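Local coordinates for fat acid-binding protein (Eubacterium ventriosum, PDB 3NYI) that binds stearic acid and probably works as a lipid-binding protein of the DegV family, at residues R140-L146 / K292-L296; A160-F165 / V223-Y227; V81-V87 / A117-V121. All blocks are in the same frame, centred on the assembly; numbering follows the deposited sequence.

Contact 1 (R140-L146 / K292-L296)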
ATOM      1  N   ARG A 140     -11.158 -10.662  -6.417  1.00 33.21           N
ATOM      2  CA  ARG A 140     -12.553 -11.062  -6.178  1.00 36.25           C
ATOM      3  C   ARG A 140     -13.392 -11.036  -7.455  1.00 36.14           C
ATOM      4  O   ARG A 140     -14.096 -12.002  -7.767  1.00 32.86           O
ATOM      5  CB  ARG A 140     -13.203 -10.171  -5.130  1.00 33.95           C
ATOM      6  CG  ARG A 140     -12.666 -10.342  -3.725  1.00 38.82           C
ATOM      7  CD  ARG A 140     -13.269  -9.297  -2.798  1.00 40.09           C
ATOM      8  NE  ARG A 140     -12.703  -9.373  -1.455  1.00 38.68           N
ATOM      9  CZ  ARG A 140     -13.435  -9.439  -0.348  1.00 44.00           C
ATOM     10  NH1 ARG A 140     -14.766  -9.427  -0.425  1.00 35.86           N
ATOM     11  NH2 ARG A 140     -12.839  -9.513   0.833  1.00 39.31           N
HETATM   12  N   MSE A 141     -13.317  -9.931  -8.194  1.00 29.23           N
HETATM   13  CA  MSE A 141     -14.123  -9.781  -9.408  1.00 28.99           C
HETATM   14  C   MSE A 141     -13.862 -10.877 -10.423  1.00 32.74           C
HETATM   15  O   MSE A 141     -14.805 -11.465 -10.972  1.00 34.55           O
HETATM   16  CB  MSE A 141     -13.954  -8.380 -10.025  1.00 26.00           C
HETATM   17  CG  MSE A 141     -14.566  -7.269  -9.154  1.00 22.94           C
HETATM   18 SE   MSE A 141     -14.543  -5.499  -9.997  0.82 34.47          SE
HETATM   19  CE  MSE A 141     -12.684  -5.026  -9.609  1.00 78.75           C
ATOM     20  N   LEU A 142     -12.583 -11.160 -10.662  1.00 30.81           N
ATOM     21  CA  LEU A 142     -12.196 -12.208 -11.590  1.00 36.82           C
ATOM     22  C   LEU A 142     -12.606 -13.589 -11.100  1.00 36.53           C
ATOM     23  O   LEU A 142     -13.070 -14.403 -11.883  1.00 39.55           O
ATOM     24  CB  LEU A 142     -10.690 -12.160 -11.867  1.00 34.48           C
ATOM     25  CG  LEU A 142     -10.225 -10.838 -12.481  1.00 38.82           C
ATOM     26  CD1 LEU A 142      -8.777 -10.944 -12.945  1.00 47.00           C
ATOM     27  CD2 LEU A 142     -11.128 -10.427 -13.638  1.00 36.94           C
ATOM     28  N   GLU A 143     -12.446 -13.857  -9.810  1.00 37.15           N
ATOM     29  CA  GLU A 143     -12.874 -15.147  -9.272  1.00 49.25           C
ATOM     30  C   GLU A 143     -14.397 -15.297  -9.291  1.00 49.60           C
ATOM     31  O   GLU A 143     -14.920 -16.403  -9.457  1.00 49.79           O
ATOM     32  CB  GLU A 143     -12.285 -15.382  -7.876  1.00 59.00           C
ATOM     33  CG  GLU A 143     -10.753 -15.448  -7.912  1.00 70.40           C
ATOM     34  CD  GLU A 143     -10.117 -15.921  -6.614  1.00 69.98           C
ATOM     35  OE1 GLU A 143     -10.855 -16.160  -5.630  1.00 70.69           O
ATOM     36  OE2 GLU A 143      -8.868 -16.050  -6.589  1.00 61.69           O
ATOM     37  N   ASP A 144     -15.109 -14.184  -9.150  1.00 39.48           N
ATOM     38  CA  ASP A 144     -16.572 -14.218  -9.209  1.00 44.08           C
ATOM     39  C   ASP A 144     -17.079 -14.264 -10.656  1.00 45.05           C
ATOM     40  O   ASP A 144     -18.282 -14.259 -10.905  1.00 43.35           O
ATOM     41  CB  ASP A 144     -17.190 -13.034  -8.448  1.00 39.81           C
ATOM     42  CG  ASP A 144     -16.868 -13.061  -6.959  1.00 48.46           C
ATOM     43  OD1 ASP A 144     -16.434 -14.127  -6.470  1.00 47.87           O
ATOM     44  OD2 ASP A 144     -17.046 -12.021  -6.276  1.00 47.09           O
ATOM     45  N   GLY A 145     -16.154 -14.295 -11.611  1.00 44.97           N
ATOM     46  CA  GLY A 145     -16.526 -14.517 -12.997  1.00 44.64           C
ATOM     47  C   GLY A 145     -16.792 -13.286 -13.845  1.00 43.72           C
ATOM     48  O   GLY A 145     -17.256 -13.406 -14.974  1.00 43.85           O
ATOM     49  N   LEU A 146     -16.506 -12.100 -13.318  1.00 36.38           N
ATOM     50  CA  LEU A 146     -16.556 -10.896 -14.143  1.00 36.26           C
ATOM     51  C   LEU A 146     -15.460 -10.961 -15.193  1.00 43.59           C
ATOM     52  O   LEU A 146     -14.387 -11.501 -14.934  1.00 38.70           O
ATOM     53  CB  LEU A 146     -16.351  -9.637 -13.292  1.00 41.74           C
ATOM     54  CG  LEU A 146     -17.594  -9.007 -12.667  1.00 44.61           C
ATOM     55  CD1 LEU A 146     -18.215  -9.938 -11.644  1.00 41.09           C
ATOM     56  CD2 LEU A 146     -17.241  -7.670 -12.036  1.00 38.66           C
ATOM     57  N   LYS A 292     -16.927  -2.310  -1.502  1.00 21.82           N
ATOM     58  CA  LYS A 292     -17.108  -3.634  -2.102  1.00 23.08           C
ATOM     59  C   LYS A 292     -17.606  -3.454  -3.527  1.00 29.19           C
ATOM     60  O   LYS A 292     -18.621  -2.792  -3.750  1.00 33.20           O
ATOM     61  CB  LYS A 292     -18.124  -4.469  -1.319  1.00 24.79           C
ATOM     62  CG  LYS A 292     -17.855  -4.590   0.159  1.00 25.65           C
ATOM     63  CD  LYS A 292     -19.182  -4.945   0.856  1.00 35.62           C
ATOM     64  CE  LYS A 292     -18.980  -5.423   2.275  1.00 36.45           C
ATOM     65  NZ  LYS A 292     -20.275  -5.898   2.845  1.00 38.32           N
ATOM     66  N   TYR A 293     -16.904  -4.036  -4.497  1.00 21.34           N
ATOM     67  CA  TYR A 293     -17.295  -3.843  -5.898  1.00 26.63           C
ATOM     68  C   TYR A 293     -18.776  -4.162  -6.162  1.00 32.47           C
ATOM     69  O   TYR A 293     -19.396  -3.528  -7.008  1.00 30.84           O
ATOM     70  CB  TYR A 293     -16.402  -4.639  -6.858  1.00 28.84           C
ATOM     71  CG  TYR A 293     -16.844  -6.069  -7.058  1.00 29.24           C
ATOM     72  CD1 TYR A 293     -17.767  -6.398  -8.048  1.00 31.38           C
ATOM     73  CD2 TYR A 293     -16.344  -7.091  -6.259  1.00 30.86           C
ATOM     74  CE1 TYR A 293     -18.186  -7.708  -8.230  1.00 33.57           C
ATOM     75  CE2 TYR A 293     -16.751  -8.401  -6.439  1.00 28.52           C
ATOM     76  CZ  TYR A 293     -17.674  -8.702  -7.422  1.00 33.16           C
ATOM     77  OH  TYR A 293     -18.075 -10.005  -7.603  1.00 37.82           O
ATOM     78  N   GLU A 294     -19.322  -5.140  -5.439  1.00 26.84           N
ATOM     79  CA  GLU A 294     -20.716  -5.587  -5.628  1.00 38.66           C
ATOM     80  C   GLU A 294     -21.721  -4.465  -5.441  1.00 36.11           C
ATOM     81  O   GLU A 294     -22.848  -4.532  -5.943  1.00 40.46           O
ATOM     82  CB  GLU A 294     -21.090  -6.689  -4.627  1.00 38.97           C
ATOM     83  CG  GLU A 294     -20.298  -7.961  -4.756  1.00 50.81           C
ATOM     84  CD  GLU A 294     -19.124  -8.002  -3.803  1.00 52.26           C
ATOM     85  OE1 GLU A 294     -18.556  -6.926  -3.517  1.00 35.78           O
ATOM     86  OE2 GLU A 294     -18.773  -9.109  -3.341  1.00 64.13           O
ATOM     87  N   THR A 295     -21.320  -3.450  -4.688  1.00 29.20           N
ATOM     88  CA  THR A 295     -22.229  -2.391  -4.283  1.00 31.09           C
ATOM     89  C   THR A 295     -22.180  -1.196  -5.232  1.00 34.34           C
ATOM     90  O   THR A 295     -22.964  -0.252  -5.107  1.00 36.96           O
ATOM     91  CB  THR A 295     -21.932  -1.943  -2.829  1.00 38.12           C
ATOM     92  OG1 THR A 295     -20.635  -1.340  -2.764  1.00 35.78           O
ATOM     93  CG2 THR A 295     -21.953  -3.142  -1.898  1.00 35.40           C
ATOM     94  N   LEU A 296     -21.269  -1.242  -6.199  1.00 33.17           N
ATOM     95  CA  LEU A 296     -21.050  -0.089  -7.065  1.00 41.66           C
ATOM     96  C   LEU A 296     -22.082   0.012  -8.180  1.00 57.88           C
ATOM     97  O   LEU A 296     -22.622  -0.998  -8.630  1.00 61.39           O
ATOM     98  CB  LEU A 296     -19.635  -0.110  -7.652  1.00 34.95           C
ATOM     99  CG  LEU A 296     -18.568   0.213  -6.610  1.00 37.96           C
ATOM    100  CD1 LEU A 296     -17.178   0.038  -7.206  1.00 45.29           C
ATOM    101  CD2 LEU A 296     -18.763   1.624  -6.084  1.00 40.32           C
TER
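Y293 and M141 form a Met-aromatic contact that includes a CH-pi contact, at the place where the chain's C-terminal tail meets the end of helix 128-143. Y293 opens a 3-10 turn one residue beyond strand 285-291 and carries most of the contact. The helix finishes in a Schellman motif: L146 N returns to M141 O and G145 N to L142 O, with G145 at positive phi, and this turn brings D144 and L146 round to the ring. M141, a selenomethionine, sets CG almost over the ring centre of Y293, 3.3 Å from the centroid and 12° off the normal. Beyond CG, SE lies obliquely, 4.3 Å from the same centroid. On the opposite face E294 CD sits 3.5 Å above the ring plane of Y293, toward the rim, so the ring is sandwiched between a neighbour in sequence and the helix. The first torsion of Y293 (chi1 85°) places CG between the backbone N and the carbonyl carbon, turning the ring onto M141. Q137 of the helix accepts a hydrogen bond from Y293 N. D144 OD2 and E294 OE2 are only 4.5 Å apart, two like charges that would probably disfavour each other, while the guanidinium of R140 is engaged by salt bridges to D265 and D136. L146 CD2 approaches Y293 CE1 obliquely at 3.9 Å. At the ring edge, Y293 OH donates to the anti lone pair of D144 OD2, 2.6 Å away, with carboxylate and ring planes 38° apart.

Contact 2 (A160-F165 / V223-Y227)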
ATOM      1  N   ALA A 160     -11.360   5.669  -6.072  1.00 24.59           N
ATOM      2  CA  ALA A 160     -11.852   6.898  -5.440  1.00 30.50           C
ATOM      3  C   ALA A 160     -12.369   6.667  -4.008  1.00 26.93           C
ATOM      4  O   ALA A 160     -12.320   7.570  -3.163  1.00 22.55           O
ATOM      5  CB  ALA A 160     -12.937   7.537  -6.301  1.00 31.90           C
ATOM      6  N   SER A 161     -12.854   5.457  -3.736  1.00 22.34           N
ATOM      7  CA  SER A 161     -13.471   5.151  -2.447  1.00 23.95           C
ATOM      8  C   SER A 161     -12.435   4.761  -1.408  1.00 20.49           C
ATOM      9  O   SER A 161     -12.713   4.809  -0.208  1.00 19.64           O
ATOM     10  CB  SER A 161     -14.489   4.011  -2.580  1.00 25.80           C
ATOM     11  OG  SER A 161     -13.821   2.748  -2.629  1.00 23.34           O
ATOM     12  N   ALA A 162     -11.236   4.368  -1.855  1.00 20.56           N
ATOM     13  CA  ALA A 162     -10.227   3.886  -0.929  1.00 17.08           C
ATOM     14  C   ALA A 162      -9.725   4.976   0.009  1.00 16.50           C
ATOM     15  O   ALA A 162      -9.530   6.125  -0.406  1.00 18.37           O
ATOM     16  CB  ALA A 162      -9.007   3.248  -1.717  1.00 15.22           C
ATOM     17  N   ARG A 163      -9.488   4.619   1.271  1.00 15.14           N
ATOM     18  CA  ARG A 163      -8.874   5.551   2.227  1.00 23.26           C
ATOM     19  C   ARG A 163      -7.905   4.814   3.134  1.00 22.16           C
ATOM     20  O   ARG A 163      -8.176   3.683   3.537  1.00 20.97           O
ATOM     21  CB  ARG A 163      -9.919   6.182   3.154  1.00 18.18           C
ATOM     22  CG  ARG A 163     -10.955   7.092   2.504  1.00 19.36           C
ATOM     23  CD  ARG A 163     -10.295   8.362   1.961  1.00 22.25           C
ATOM     24  NE  ARG A 163     -11.312   9.296   1.482  1.00 22.07           N
ATOM     25  CZ  ARG A 163     -11.865   9.247   0.283  1.00 27.53           C
ATOM     26  NH1 ARG A 163     -11.489   8.308  -0.583  1.00 22.48           N
ATOM     27  NH2 ARG A 163     -12.793  10.137  -0.053  1.00 26.37           N
ATOM     28  N   ILE A 164      -6.809   5.469   3.509  1.00 17.02           N
ATOM     29  CA  ILE A 164      -6.045   5.008   4.657  1.00 22.06           C
ATOM     30  C   ILE A 164      -6.153   6.062   5.734  1.00 19.44           C
ATOM     31  O   ILE A 164      -6.001   7.252   5.457  1.00 19.56           O
ATOM     32  CB  ILE A 164      -4.520   4.813   4.367  1.00 16.53           C
ATOM     33  CG1 ILE A 164      -4.288   3.971   3.119  1.00 18.49           C
ATOM     34  CG2 ILE A 164      -3.856   4.156   5.588  1.00 19.45           C
ATOM     35  CD1 ILE A 164      -2.781   3.762   2.777  1.00 19.40           C
ATOM     36  N   PHE A 165      -6.391   5.623   6.963  1.00 17.36           N
ATOM     37  CA  PHE A 165      -6.394   6.505   8.117  1.00 19.74           C
ATOM     38  C   PHE A 165      -5.320   6.000   9.061  1.00 22.42           C
ATOM     39  O   PHE A 165      -5.363   4.853   9.488  1.00 21.50           O
ATOM     40  CB  PHE A 165      -7.764   6.441   8.809  1.00 19.20           C
ATOM     41  CG  PHE A 165      -8.902   6.819   7.914  1.00 22.97           C
ATOM     42  CD1 PHE A 165      -9.141   8.151   7.616  1.00 26.11           C
ATOM     43  CD2 PHE A 165      -9.719   5.844   7.344  1.00 19.93           C
ATOM     44  CE1 PHE A 165     -10.194   8.520   6.766  1.00 24.58           C
ATOM     45  CE2 PHE A 165     -10.768   6.201   6.501  1.00 25.64           C
ATOM     46  CZ  PHE A 165     -11.001   7.547   6.212  1.00 24.29           C
ATOM     47  N   VAL A 223     -11.727   9.626  12.810  1.00 28.51           N
ATOM     48  CA  VAL A 223     -11.725  10.099  11.435  1.00 24.24           C
ATOM     49  C   VAL A 223     -12.258   9.022  10.469  1.00 26.01           C
ATOM     50  O   VAL A 223     -13.000   9.318   9.522  1.00 23.47           O
ATOM     51  CB  VAL A 223     -10.307  10.537  10.986  1.00 26.67           C
ATOM     52  CG1 VAL A 223     -10.313  10.826   9.514  1.00 33.84           C
ATOM     53  CG2 VAL A 223      -9.873  11.769  11.761  1.00 35.61           C
ATOM     54  N   ALA A 224     -11.882   7.770  10.699  1.00 25.72           N
ATOM     55  CA  ALA A 224     -12.367   6.704   9.823  1.00 28.12           C
ATOM     56  C   ALA A 224     -13.879   6.550  10.009  1.00 28.13           C
ATOM     57  O   ALA A 224     -14.609   6.338   9.047  1.00 27.43           O
ATOM     58  CB  ALA A 224     -11.684   5.403  10.129  1.00 19.27           C
ATOM     59  N   LYS A 225     -14.326   6.647  11.253  1.00 29.09           N
ATOM     60  CA  LYS A 225     -15.737   6.410  11.577  1.00 28.55           C
ATOM     61  C   LYS A 225     -16.639   7.412  10.863  1.00 31.27           C
ATOM     62  O   LYS A 225     -17.677   7.041  10.307  1.00 35.29           O
ATOM     63  CB  LYS A 225     -15.972   6.450  13.075  1.00 26.20           C
ATOM     64  CG  LYS A 225     -17.456   6.209  13.451  1.00 27.61           C
ATOM     65  CD  LYS A 225     -17.671   6.187  14.961  1.00 36.89           C
ATOM     66  CE  LYS A 225     -19.174   6.234  15.310  1.00 41.84           C
ATOM     67  NZ  LYS A 225     -19.964   5.293  14.460  1.00 42.42           N
ATOM     68  N   LYS A 226     -16.217   8.672  10.863  1.00 30.97           N
ATOM     69  CA  LYS A 226     -16.914   9.728  10.146  1.00 34.31           C
ATOM     70  C   LYS A 226     -17.038   9.420   8.651  1.00 27.68           C
ATOM     71  O   LYS A 226     -18.098   9.575   8.059  1.00 28.12           O
ATOM     72  CB  LYS A 226     -16.193  11.063  10.366  1.00 31.01           C
ATOM     73  CG  LYS A 226     -16.765  12.223   9.570  1.00 47.51           C
ATOM     74  CD  LYS A 226     -15.950  13.500   9.790  1.00 56.94           C
ATOM     75  CE  LYS A 226     -16.578  14.689   9.069  1.00 58.08           C
ATOM     76  NZ  LYS A 226     -17.957  14.947   9.570  1.00 62.77           N
ATOM     77  N   TYR A 227     -15.947   8.988   8.029  1.00 23.58           N
ATOM     78  CA  TYR A 227     -15.985   8.651   6.623  1.00 20.50           C
ATOM     79  C   TYR A 227     -16.894   7.446   6.343  1.00 28.31           C
ATOM     80  O   TYR A 227     -17.690   7.453   5.394  1.00 30.00           O
ATOM     81  CB  TYR A 227     -14.557   8.347   6.128  1.00 23.14           C
ATOM     82  CG  TYR A 227     -14.512   7.899   4.694  1.00 21.87           C
ATOM     83  CD1 TYR A 227     -14.632   8.823   3.661  1.00 19.64           C
ATOM     84  CD2 TYR A 227     -14.343   6.553   4.365  1.00 22.29           C
ATOM     85  CE1 TYR A 227     -14.593   8.426   2.330  1.00 22.44           C
ATOM     86  CE2 TYR A 227     -14.288   6.140   3.019  1.00 24.23           C
ATOM     87  CZ  TYR A 227     -14.419   7.085   2.014  1.00 21.54           C
ATOM     88  OH  TYR A 227     -14.363   6.711   0.682  1.00 22.56           O
TER
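R163 NH1, whose guanidinium has one face against Y227, is gripped by two carbonyls at the end of helix 148-161: A160 O at 2.8 Å and A162 O at 2.9 Å. Both acceptors lie in the guanidinium plane, though NH1 stands well above the carbonyl plane of A162. With CG anti to the carbonyl carbon (chi1 -65°), R163 sets CG over the Y227 ring, 3.6 Å from its centroid; the bend at chi2 then folds the rest of the chain so that the guanidinium also lies against Y227, whose CE1 comes 3.4 Å from NH2 of R163. The guanidinium and Y227 ring planes are 38° apart. Y227 OH reaches past the arginine and donates to S161 O at 2.7 Å. A leucine in place of R163 would probably leave the carbonyls of A160 and A162 without this donor and Y227 with less cover on that face. F165 takes A224 CA over its ring centre, 3.7 Å from the centroid. Residues 223-227 of helix 213-231 run at 151° to residues 163-165, packing on the sheet face carrying R163 and F165. Strand 163-167 lies between strands 194-200 and 285-291, and I164 touches helix 128-143 and the bound stearic acid.

Contact 3 (V81-V87 / A117-V121); sequences VEQGFPV and ANICV
V87 and I119 are a parallel bridge pair in a beta-alpha-beta unit, in which strands 87-91 and 119-123 lie side by side and helix 99-113 makes the crossover between them. V87 straddles I119: V87 N donates to N118 O at 2.7 Å, and V87 O accepts from C120 N at 2.8 Å. Upstream of the bridge the backbones part, and a water takes over the link, donating to F85 O at 2.8 Å and accepting from N118 N at 2.9 Å. V87 and I119 turn their side chains to the same face of the sheet, the one covered by helix 70-81 through F77. From the last turn of that helix, V81 comes down on the strand, its CG2 meeting I119 CG1 at 3.9 Å with the two side chains crossing at about a right angle. The helix ends in a Schellman motif at G84, whose N returns to V81 O; F85 and P86 then lead into the strand. N118, with CG anti to the backbone N (chi1 -179°), lays its amide beside the proline: ND2 is 3.5 Å from P86 CB, and this buried nitrogen has no hydrogen-bond partner in the model. The CB of F85 points away from 117-121, and its ring makes a cation-pi contact with K6, while P86 hydrogen-bonds to the backbone of K6, so the entry to strand 87-91 is held between two parallel neighbours, 6-10 and 119-123. Such adjacent parallel strands joined by a helical crossover are characteristic of alpha/beta sheets, here the N-terminal sheet of a DegV protein.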
ATOM      1  N   VAL A  81       3.837 -13.477 -20.743  1.00 40.66           N
ATOM      2  CA  VAL A  81       3.363 -13.232 -22.108  1.00 45.52           C
ATOM      3  C   VAL A  81       3.763 -14.322 -23.122  1.00 48.61           C
ATOM      4  O   VAL A  81       2.991 -14.666 -24.021  1.00 45.24           O
ATOM      5  CB  VAL A  81       3.827 -11.853 -22.620  1.00 45.55           C
ATOM      6  CG1 VAL A  81       3.809 -11.809 -24.135  1.00 49.38           C
ATOM      7  CG2 VAL A  81       2.946 -10.752 -22.035  1.00 46.28           C
ATOM      8  N   GLU A  82       4.966 -14.863 -22.988  1.00 48.66           N
ATOM      9  CA  GLU A  82       5.379 -15.916 -23.908  1.00 56.41           C
ATOM     10  C   GLU A  82       4.610 -17.205 -23.625  1.00 57.11           C
ATOM     11  O   GLU A  82       4.616 -18.136 -24.432  1.00 63.05           O
ATOM     12  CB  GLU A  82       6.890 -16.138 -23.861  1.00 61.27           C
ATOM     13  CG  GLU A  82       7.433 -16.502 -22.498  1.00 75.01           C
ATOM     14  CD  GLU A  82       8.947 -16.375 -22.430  1.00 91.09           C
ATOM     15  OE1 GLU A  82       9.576 -17.172 -21.702  1.00 99.89           O
ATOM     16  OE2 GLU A  82       9.507 -15.482 -23.105  1.00 89.37           O
ATOM     17  N   GLN A  83       3.938 -17.246 -22.479  1.00 50.16           N
ATOM     18  CA  GLN A  83       3.062 -18.363 -22.143  1.00 58.62           C
ATOM     19  C   GLN A  83       1.625 -18.097 -22.584  1.00 58.01           C
ATOM     20  O   GLN A  83       0.748 -18.941 -22.401  1.00 58.25           O
ATOM     21  CB  GLN A  83       3.080 -18.639 -20.638  1.00 61.98           C
ATOM     22  CG  GLN A  83       4.370 -19.216 -20.101  1.00 69.63           C
ATOM     23  CD  GLN A  83       4.315 -19.425 -18.598  1.00 77.07           C
ATOM     24  OE1 GLN A  83       3.883 -20.476 -18.119  1.00 82.27           O
ATOM     25  NE2 GLN A  83       4.744 -18.416 -17.844  1.00 73.20           N
ATOM     26  N   GLY A  84       1.380 -16.914 -23.142  1.00 54.17           N
ATOM     27  CA  GLY A  84       0.060 -16.565 -23.633  1.00 52.10           C
ATOM     28  C   GLY A  84      -0.859 -15.949 -22.592  1.00 54.00           C
ATOM     29  O   GLY A  84      -2.030 -15.673 -22.876  1.00 48.07           O
ATOM     30  N   PHE A  85      -0.336 -15.736 -21.387  1.00 51.91           N
ATOM     31  CA  PHE A  85      -1.124 -15.137 -20.308  1.00 45.65           C
ATOM     32  C   PHE A  85      -1.267 -13.627 -20.485  1.00 47.25           C
ATOM     33  O   PHE A  85      -0.273 -12.930 -20.721  1.00 47.89           O
ATOM     34  CB  PHE A  85      -0.458 -15.376 -18.953  1.00 38.74           C
ATOM     35  CG  PHE A  85      -0.667 -16.748 -18.386  1.00 40.08           C
ATOM     36  CD1 PHE A  85      -1.903 -17.127 -17.886  1.00 42.47           C
ATOM     37  CD2 PHE A  85       0.389 -17.642 -18.302  1.00 41.03           C
ATOM     38  CE1 PHE A  85      -2.097 -18.388 -17.338  1.00 42.17           C
ATOM     39  CE2 PHE A  85       0.205 -18.901 -17.754  1.00 43.19           C
ATOM     40  CZ  PHE A  85      -1.044 -19.274 -17.272  1.00 40.40           C
ATOM     41  N   PRO A  86      -2.502 -13.113 -20.351  1.00 43.21           N
ATOM     42  CA  PRO A  86      -2.701 -11.665 -20.255  1.00 34.85           C
ATOM     43  C   PRO A  86      -2.197 -11.219 -18.881  1.00 28.34           C
ATOM     44  O   PRO A  86      -2.292 -11.981 -17.926  1.00 36.25           O
ATOM     45  CB  PRO A  86      -4.230 -11.504 -20.326  1.00 42.35           C
ATOM     46  CG  PRO A  86      -4.764 -12.834 -20.703  1.00 50.36           C
ATOM     47  CD  PRO A  86      -3.771 -13.851 -20.259  1.00 49.46           C
ATOM     48  N   VAL A  87      -1.667 -10.008 -18.784  1.00 36.70           N
ATOM     49  CA  VAL A  87      -1.074  -9.542 -17.534  1.00 31.08           C
ATOM     50  C   VAL A  87      -1.762  -8.282 -17.028  1.00 29.97           C
ATOM     51  O   VAL A  87      -2.036  -7.366 -17.800  1.00 33.98           O
ATOM     52  CB  VAL A  87       0.440  -9.239 -17.725  1.00 29.79           C
ATOM     53  CG1 VAL A  87       1.001  -8.546 -16.485  1.00 37.65           C
ATOM     54  CG2 VAL A  87       1.208 -10.505 -18.034  1.00 35.45           C
ATOM     55  N   ALA A 117       0.934  -9.209 -27.282  1.00 69.06           N
ATOM     56  CA  ALA A 117       0.854  -9.466 -25.849  1.00 66.29           C
ATOM     57  C   ALA A 117      -0.177  -8.561 -25.195  1.00 55.27           C
ATOM     58  O   ALA A 117      -0.341  -7.409 -25.597  1.00 47.77           O
ATOM     59  CB  ALA A 117       2.210  -9.259 -25.205  1.00 66.52           C
ATOM     60  N   ASN A 118      -0.870  -9.079 -24.185  1.00 52.04           N
ATOM     61  CA  ASN A 118      -1.825  -8.262 -23.437  1.00 46.18           C
ATOM     62  C   ASN A 118      -1.320  -7.898 -22.039  1.00 39.81           C
ATOM     63  O   ASN A 118      -1.308  -8.731 -21.137  1.00 37.91           O
ATOM     64  CB  ASN A 118      -3.186  -8.946 -23.337  1.00 59.25           C
ATOM     65  CG  ASN A 118      -4.204  -8.098 -22.588  1.00 75.29           C
ATOM     66  OD1 ASN A 118      -5.052  -7.448 -23.201  1.00 81.39           O
ATOM     67  ND2 ASN A 118      -4.111  -8.084 -21.258  1.00 82.78           N
ATOM     68  N   ILE A 119      -0.906  -6.649 -21.876  1.00 35.74           N
ATOM     69  CA  ILE A 119      -0.364  -6.172 -20.611  1.00 31.94           C
ATOM     70  C   ILE A 119      -1.079  -4.884 -20.238  1.00 39.34           C
ATOM     71  O   ILE A 119      -1.045  -3.913 -20.987  1.00 40.21           O
ATOM     72  CB  ILE A 119       1.147  -5.881 -20.722  1.00 30.37           C
ATOM     73  CG1 ILE A 119       1.910  -7.127 -21.167  1.00 35.49           C
ATOM     74  CG2 ILE A 119       1.699  -5.358 -19.394  1.00 32.85           C
ATOM     75  CD1 ILE A 119       3.396  -6.870 -21.418  1.00 38.30           C
ATOM     76  N   CYS A 120      -1.731  -4.888 -19.081  1.00 30.53           N
ATOM     77  CA  CYS A 120      -2.421  -3.709 -18.570  1.00 29.86           C
ATOM     78  C   CYS A 120      -1.711  -3.204 -17.302  1.00 32.15           C
ATOM     79  O   CYS A 120      -1.582  -3.941 -16.328  1.00 34.30           O
ATOM     80  CB  CYS A 120      -3.886  -4.049 -18.268  1.00 28.82           C
ATOM     81  SG  CYS A 120      -4.755  -2.728 -17.405  1.00 38.12           S
ATOM     82  N   VAL A 121      -1.229  -1.965 -17.325  1.00 31.16           N
ATOM     83  CA  VAL A 121      -0.508  -1.414 -16.171  1.00 25.75           C
ATOM     84  C   VAL A 121      -1.416  -0.396 -15.498  1.00 30.18           C
ATOM     85  O   VAL A 121      -1.938   0.506 -16.151  1.00 31.91           O
ATOM     86  CB  VAL A 121       0.828  -0.752 -16.581  1.00 24.57           C
ATOM     87  CG1 VAL A 121       1.517  -0.103 -15.367  1.00 22.77           C
ATOM     88  CG2 VAL A 121       1.749  -1.781 -17.227  1.00 26.02           C
TER
HETATM   89  O   HOH W   1      -0.290 -11.771 -23.281  1.00 46.41           O

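How the contacts relate
Contact 3 comes first along the chain and closes before contact 1 opens; contact 2 is nested inside the long loop that contact 1 closes. Contact 3 belongs to the sheet containing strands 6-10, 87-91 and 119-123, contact 2 to the second sheet, through strand 163-167. Between them runs helix 128-143, whose end forms one half of contact 1; the other half follows strand 285-291, the sheet neighbour of strand 163-167. Centres of contacts 1 and 2, and of 1 and 3, are about 21 Å apart, those of 2 and 3 about 34 Å. Contact 1 therefore ties the first of the two helices (128-143 and 148-161) that link the two sheets to the chain's C-terminus, while stearic acid touches I164 within a segment of contact 2.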